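Local coordinates for protein cyclopenase asqI (PDB 5YY3) that uses a single zinc ion per subunit to convert cyclopenins into viridicatins with loss of methyl isocyanate, a step in the biosynthesis of aspoquinolone mycotoxins in Emericella nidulans, at residues Ile60-Gly74 against Leu108-Gly122. Sequence-based numbering, arbitrary orientation.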
loop_
_atom_site.group_PDB
_atom_site.type_symbol
_atom_site.label_atom_id
_atom_site.label_comp_id
_atom_site.label_asym_id
_atom_site.label_seq_id
_atom_site.Cartn_x
_atom_site.Cartn_y
_atom_site.Cartn_z
ATOM N N ILE A 60 47.175 5.758 7.565
ATOM C CA ILE A 60 46.951 4.486 8.249
ATOM C C ILE A 60 45.490 4.041 8.098
ATOM O O ILE A 60 45.216 2.914 7.693
ATOM C CB ILE A 60 47.332 4.579 9.755
ATOM C CG1 ILE A 60 48.832 4.862 9.904
ATOM C CG2 ILE A 60 46.949 3.297 10.492
ATOM C CD1 ILE A 60 49.269 5.211 11.311
ATOM N N PHE A 61 44.555 4.940 8.399
ATOM C CA PHE A 61 43.127 4.638 8.288
ATOM C C PHE A 61 42.681 4.280 6.871
ATOM O O PHE A 61 41.618 3.683 6.682
ATOM C CB PHE A 61 42.310 5.816 8.803
ATOM C CG PHE A 61 42.067 5.768 10.275
ATOM C CD1 PHE A 61 43.069 6.119 11.163
ATOM C CD2 PHE A 61 40.847 5.356 10.772
ATOM C CE1 PHE A 61 42.855 6.070 12.531
ATOM C CE2 PHE A 61 40.623 5.301 12.131
ATOM C CZ PHE A 61 41.633 5.658 13.022
ATOM N N ALA A 62 43.499 4.633 5.882
ATOM C CA ALA A 62 43.182 4.342 4.488
ATOM C C ALA A 62 43.697 2.972 4.037
ATOM O O ALA A 62 43.338 2.488 2.957
ATOM C CB ALA A 62 43.749 5.431 3.588
ATOM N N LEU A 63 44.542 2.349 4.852
ATOM C CA LEU A 63 45.193 1.113 4.443
ATOM C C LEU A 63 44.216 -0.032 4.173
ATOM O O LEU A 63 43.456 -0.430 5.056
ATOM C CB LEU A 63 46.209 0.687 5.494
ATOM C CG LEU A 63 47.500 1.500 5.456
ATOM C CD1 LEU A 63 48.454 1.032 6.541
ATOM C CD2 LEU A 63 48.145 1.386 4.073
ATOM N N PRO A 64 44.250 -0.576 2.945
ATOM C CA PRO A 64 43.370 -1.669 2.521
ATOM C C PRO A 64 43.803 -3.033 3.064
ATOM O O PRO A 64 45.000 -3.321 3.157
ATOM C CB PRO A 64 43.502 -1.635 0.997
ATOM C CG PRO A 64 44.925 -1.197 0.783
ATOM C CD PRO A 64 45.202 -0.195 1.884
ATOM N N VAL A 65 42.834 -3.867 3.419
ATOM C CA VAL A 65 43.136 -5.236 3.814
ATOM C C VAL A 65 43.522 -6.036 2.581
ATOM O O VAL A 65 42.769 -6.094 1.613
ATOM C CB VAL A 65 41.935 -5.917 4.512
ATOM C CG1 VAL A 65 42.157 -7.432 4.610
ATOM C CG2 VAL A 65 41.692 -5.296 5.887
ATOM N N GLN A 66 44.697 -6.656 2.616
ATOM C CA GLN A 66 45.165 -7.445 1.481
ATOM C C GLN A 66 45.169 -8.929 1.828
ATOM O O GLN A 66 44.967 -9.299 2.983
ATOM C CB GLN A 66 46.552 -6.971 1.044
ATOM C CG GLN A 66 46.595 -5.484 0.720
ATOM C CD GLN A 66 47.968 -5.013 0.285
ATOM O OE1 GLN A 66 48.913 -4.975 1.082
ATOM N NE2 GLN A 66 48.081 -4.626 -0.983
ATOM N N LYS A 67 45.403 -9.778 0.834
ATOM C CA LYS A 67 45.127 -11.206 0.990
ATOM C C LYS A 67 46.116 -11.954 1.895
ATOM O O LYS A 67 45.859 -13.097 2.281
ATOM C CB LYS A 67 45.065 -11.883 -0.388
ATOM C CG LYS A 67 46.317 -12.647 -0.780
ATOM C CD LYS A 67 45.977 -13.793 -1.739
ATOM C CE LYS A 67 47.235 -14.460 -2.306
ATOM N NZ LYS A 67 48.026 -13.538 -3.181
ATOM N N ASP A 68 47.230 -11.317 2.250
ATOM C CA ASP A 68 48.215 -11.954 3.124
ATOM C C ASP A 68 47.948 -11.611 4.585
ATOM O O ASP A 68 48.455 -12.280 5.495
ATOM C CB ASP A 68 49.630 -11.529 2.753
ATOM C CG ASP A 68 49.951 -10.139 3.235
ATOM O OD1 ASP A 68 49.299 -9.182 2.755
ATOM O OD2 ASP A 68 50.846 -10.003 4.098
ATOM N N HIS A 69 47.158 -10.559 4.803
ATOM C CA HIS A 69 46.823 -10.121 6.158
ATOM C C HIS A 69 46.051 -11.213 6.884
ATOM O O HIS A 69 45.099 -11.773 6.339
ATOM C CB HIS A 69 46.011 -8.824 6.127
ATOM C CG HIS A 69 46.838 -7.598 5.896
ATOM N ND1 HIS A 69 46.542 -6.674 4.915
ATOM C CD2 HIS A 69 47.941 -7.131 6.530
ATOM C CE1 HIS A 69 47.434 -5.699 4.947
ATOM N NE2 HIS A 69 48.292 -5.949 5.920
ATOM N N LYS A 70 46.497 -11.536 8.092
ATOM C CA LYS A 70 45.772 -12.440 8.969
ATOM C C LYS A 70 44.354 -11.907 9.118
ATOM O O LYS A 70 44.163 -10.707 9.303
ATOM C CB LYS A 70 46.482 -12.541 10.322
ATOM C CG LYS A 70 45.722 -13.284 11.398
ATOM C CD LYS A 70 46.556 -13.437 12.660
ATOM C CE LYS A 70 47.955 -13.949 12.348
ATOM N NZ LYS A 70 48.654 -14.495 13.561
ATOM N N PRO A 71 43.348 -12.780 8.996
ATOM C CA PRO A 71 41.964 -12.287 9.001
ATOM C C PRO A 71 41.520 -11.734 10.359
ATOM O O PRO A 71 41.957 -12.203 11.419
ATOM C CB PRO A 71 41.152 -13.525 8.614
ATOM C CG PRO A 71 42.007 -14.679 9.055
ATOM C CD PRO A 71 43.418 -14.234 8.792
ATOM N N TYR A 72 40.659 -10.720 10.301
ATOM C CA TYR A 72 40.201 -10.008 11.491
ATOM C C TYR A 72 38.675 -9.954 11.528
ATOM O O TYR A 72 38.025 -9.762 10.492
ATOM C CB TYR A 72 40.801 -8.587 11.521
ATOM C CG TYR A 72 40.304 -7.692 12.651
ATOM C CD1 TYR A 72 40.657 -7.937 13.968
ATOM C CD2 TYR A 72 39.497 -6.588 12.384
ATOM C CE1 TYR A 72 40.217 -7.118 14.992
ATOM C CE2 TYR A 72 39.053 -5.765 13.392
ATOM C CZ TYR A 72 39.414 -6.028 14.692
ATOM O OH TYR A 72 38.963 -5.206 15.693
ATOM N N ASN A 73 38.108 -10.131 12.721
ATOM C CA ASN A 73 36.666 -10.019 12.913
ATOM C C ASN A 73 36.356 -8.974 13.981
ATOM O O ASN A 73 36.329 -9.282 15.179
ATOM C CB ASN A 73 36.074 -11.379 13.293
ATOM C CG ASN A 73 34.552 -11.360 13.447
ATOM O OD1 ASN A 73 33.917 -10.304 13.510
ATOM N ND2 ASN A 73 33.968 -12.546 13.545
ATOM N N GLY A 74 36.093 -7.742 13.541
ATOM C CA GLY A 74 35.810 -6.642 14.452
ATOM C C GLY A 74 34.558 -6.804 15.305
ATOM O O GLY A 74 34.250 -5.932 16.113
ATOM N N LEU A 108 52.310 -2.287 11.204
ATOM C CA LEU A 108 51.722 -2.356 9.860
ATOM C C LEU A 108 52.655 -3.020 8.847
ATOM O O LEU A 108 52.224 -3.880 8.061
ATOM C CB LEU A 108 51.324 -0.956 9.376
ATOM C CG LEU A 108 50.008 -0.476 9.990
ATOM C CD1 LEU A 108 49.848 1.020 9.829
ATOM C CD2 LEU A 108 48.827 -1.237 9.383
ATOM N N GLU A 109 53.930 -2.636 8.863
ATOM C CA GLU A 109 54.871 -3.261 7.936
ATOM C C GLU A 109 55.236 -4.676 8.392
ATOM O O GLU A 109 55.739 -5.462 7.593
ATOM C CB GLU A 109 56.124 -2.405 7.738
ATOM C CG GLU A 109 55.893 -1.296 6.711
ATOM C CD GLU A 109 57.176 -0.720 6.136
ATOM O OE1 GLU A 109 57.693 0.269 6.703
ATOM O OE2 GLU A 109 57.661 -1.251 5.106
ATOM N N GLU A 110 54.950 -5.007 9.655
ATOM C CA GLU A 110 54.943 -6.409 10.100
ATOM C C GLU A 110 53.657 -7.144 9.680
ATOM O O GLU A 110 53.405 -8.272 10.119
ATOM C CB GLU A 110 55.108 -6.508 11.615
ATOM C CG GLU A 110 56.451 -6.044 12.136
ATOM C CD GLU A 110 56.565 -6.175 13.646
ATOM O OE1 GLU A 110 55.826 -6.999 14.239
ATOM O OE2 GLU A 110 57.390 -5.442 14.236
ATOM N N ARG A 111 52.841 -6.472 8.860
ATOM C CA ARG A 111 51.646 -7.048 8.216
ATOM C C ARG A 111 50.482 -7.369 9.170
ATOM O O ARG A 111 49.681 -8.256 8.904
ATOM C CB ARG A 111 52.027 -8.310 7.419
ATOM C CG ARG A 111 53.078 -8.061 6.346
ATOM C CD ARG A 111 52.680 -6.890 5.450
ATOM N NE ARG A 111 51.606 -7.241 4.521
ATOM C CZ ARG A 111 51.002 -6.369 3.719
ATOM N NH1 ARG A 111 51.362 -5.092 3.738
ATOM N NH2 ARG A 111 50.034 -6.769 2.903
ATOM N N ILE A 112 50.373 -6.630 10.268
ATOM C CA ILE A 112 49.157 -6.695 11.068
ATOM C C ILE A 112 47.978 -6.183 10.228
ATOM O O ILE A 112 48.142 -5.309 9.362
ATOM C CB ILE A 112 49.297 -5.884 12.363
ATOM C CG1 ILE A 112 48.228 -6.288 13.376
ATOM C CG2 ILE A 112 49.233 -4.388 12.091
ATOM C CD1 ILE A 112 48.543 -5.810 14.774
ATOM N N ASN A 113 46.804 -6.770 10.446
ATOM C CA ASN A 113 45.587 -6.408 9.717
ATOM C C ASN A 113 45.226 -4.929 9.903
ATOM O O ASN A 113 45.100 -4.461 11.043
ATOM C CB ASN A 113 44.435 -7.311 10.181
ATOM C CG ASN A 113 43.150 -7.084 9.406
ATOM O OD1 ASN A 113 42.526 -6.021 9.509
ATOM N ND2 ASN A 113 42.736 -8.089 8.634
ATOM N N PRO A 114 45.062 -4.186 8.785
ATOM C CA PRO A 114 44.765 -2.744 8.795
ATOM C C PRO A 114 43.429 -2.395 9.451
ATOM O O PRO A 114 43.307 -1.323 10.035
ATOM C CB PRO A 114 44.732 -2.374 7.303
ATOM C CG PRO A 114 45.432 -3.462 6.606
ATOM C CD PRO A 114 45.184 -4.703 7.410
ATOM N N GLU A 115 42.442 -3.277 9.342
ATOM C CA GLU A 115 41.150 -3.047 9.977
ATOM C C GLU A 115 41.328 -3.142 11.477
ATOM O O GLU A 115 40.777 -2.339 12.238
ATOM C CB GLU A 115 40.101 -4.050 9.488
ATOM C CG GLU A 115 38.718 -3.901 10.125
ATOM C CD GLU A 115 38.036 -2.583 9.786
ATOM O OE1 GLU A 115 38.155 -2.113 8.632
ATOM O OE2 GLU A 115 37.357 -2.030 10.672
ATOM N N LEU A 116 42.112 -4.129 11.898
ATOM C CA LEU A 116 42.472 -4.259 13.297
ATOM C C LEU A 116 43.158 -2.973 13.741
ATOM O O LEU A 116 42.825 -2.411 14.784
ATOM C CB LEU A 116 43.375 -5.478 13.519
ATOM C CG LEU A 116 43.705 -5.899 14.956
ATOM C CD1 LEU A 116 44.197 -7.333 14.970
ATOM C CD2 LEU A 116 44.740 -4.970 15.626
ATOM N N MET A 117 44.114 -2.510 12.940
ATOM C CA MET A 117 44.851 -1.290 13.269
ATOM C C MET A 117 43.933 -0.074 13.368
ATOM O O MET A 117 44.107 0.760 14.256
ATOM C CB MET A 117 45.950 -1.020 12.240
ATOM C CG MET A 117 46.843 0.150 12.616
ATOM S SD MET A 117 47.545 -0.072 14.265
ATOM C CE MET A 117 47.521 1.603 14.835
ATOM N N ARG A 118 42.954 0.028 12.465
ATOM C CA ARG A 118 42.030 1.170 12.485
ATOM C C ARG A 118 41.281 1.262 13.794
ATOM O O ARG A 118 41.166 2.341 14.365
ATOM C CB ARG A 118 41.034 1.100 11.326
ATOM C CG ARG A 118 41.499 1.873 10.137
ATOM C CD ARG A 118 40.539 1.776 8.983
ATOM N NE ARG A 118 41.211 1.169 7.847
ATOM C CZ ARG A 118 40.962 -0.060 7.459
ATOM N NH1 ARG A 118 40.044 -0.754 8.109
ATOM N NH2 ARG A 118 41.599 -0.582 6.430
ATOM N N ASP A 119 40.798 0.121 14.277
ATOM C CA ASP A 119 40.123 0.061 15.563
ATOM C C ASP A 119 41.079 0.414 16.700
ATOM O O ASP A 119 40.726 1.163 17.613
ATOM C CB ASP A 119 39.524 -1.325 15.792
ATOM C CG ASP A 119 38.143 -1.469 15.181
ATOM O OD1 ASP A 119 37.484 -0.424 14.980
ATOM O OD2 ASP A 119 37.706 -2.620 14.918
ATOM N N ALA A 120 42.295 -0.122 16.634
ATOM C CA ALA A 120 43.284 0.085 17.688
ATOM C C ALA A 120 43.724 1.545 17.729
ATOM O O ALA A 120 43.802 2.160 18.795
ATOM C CB ALA A 120 44.496 -0.851 17.478
ATOM N N LEU A 121 43.989 2.099 16.553
ATOM C CA LEU A 121 44.459 3.462 16.435
ATOM C C LEU A 121 43.373 4.441 16.836
ATOM O O LEU A 121 43.656 5.492 17.424
ATOM C CB LEU A 121 44.911 3.748 15.007
ATOM C CG LEU A 121 45.559 5.108 14.820
ATOM C CD1 LEU A 121 46.643 5.301 15.870
ATOM C CD2 LEU A 121 46.123 5.218 13.421
ATOM N N GLY A 122 42.130 4.088 16.506
ATOM C CA GLY A 122 40.982 4.919 16.807
ATOM C C GLY A 122 40.849 5.135 18.291
ATOM O O GLY A 122 40.766 6.273 18.751
HETATM O O HOH W 1 45.604 0.609 9.092
HETATM O O HOH W 2 35.315 -3.360 16.211
#
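His69 is the flat wedge here, slipped between Pro114 and Arg111. Pro114 CD sits over the centre of one imidazole face, 3.4 Å from the ring centroid, a CH-pi contact; against the opposite face lies the Arg111 guanidinium, planes 20° apart. That guanidinium is itself clamped at its rim. Arg111 NE and NH2 grip Asp68 side-on in a salt bridge, one to each carboxylate oxygen on its syn lone pair, and Arg111 NH2 also donates to Gln66 OE1 (2.8 Å). Inside the turn from Gln66 to His69, the backbone N of Gln66 donates to His69 ND1, close to the ring plane, which helps fix the rotation of the ring.

Further along, Tyr72 lays its ring against the first turn of helix 114-127, with Leu116 CB 3.8 Å from the centroid over one face. With CG anti to the backbone N (chi1 175°), the ring reaches along the helix until Tyr72 OH hydrogen-bonds Asp119 OD2 at 3.0 Å. Asn113, the N-cap, turns OD1 to Leu116 N and ND2 to Lys70 O (3.1 Å) and to Thr381 OG1.

At the other end, Ile60 CG2 fills the notch between Leu108 CD1, Met117 CG and Leu121 CD2, the last 3.6 Å away. Beside it Phe61 CE1 rests on Leu121 CD2, while Arg118 runs past the ring and its NE makes a weak hydrogen bond to Phe61 O; the approach of Arg118 NH2 to Leu63 O is modelled doubtfully close.

The chain leaving helix 53-61 thus runs along the join between helix 97-109, closed by a Schellman motif with Arg111 as C-prime residue, and the start of helix 114-127. Helix 77-92 backs Tyr72 and Met117, Ile382 makes backbone hydrogen bonds with Tyr72 and Gly74, and Asp119 lies about 7 Å from the zinc ligand His190, side chain to side chain.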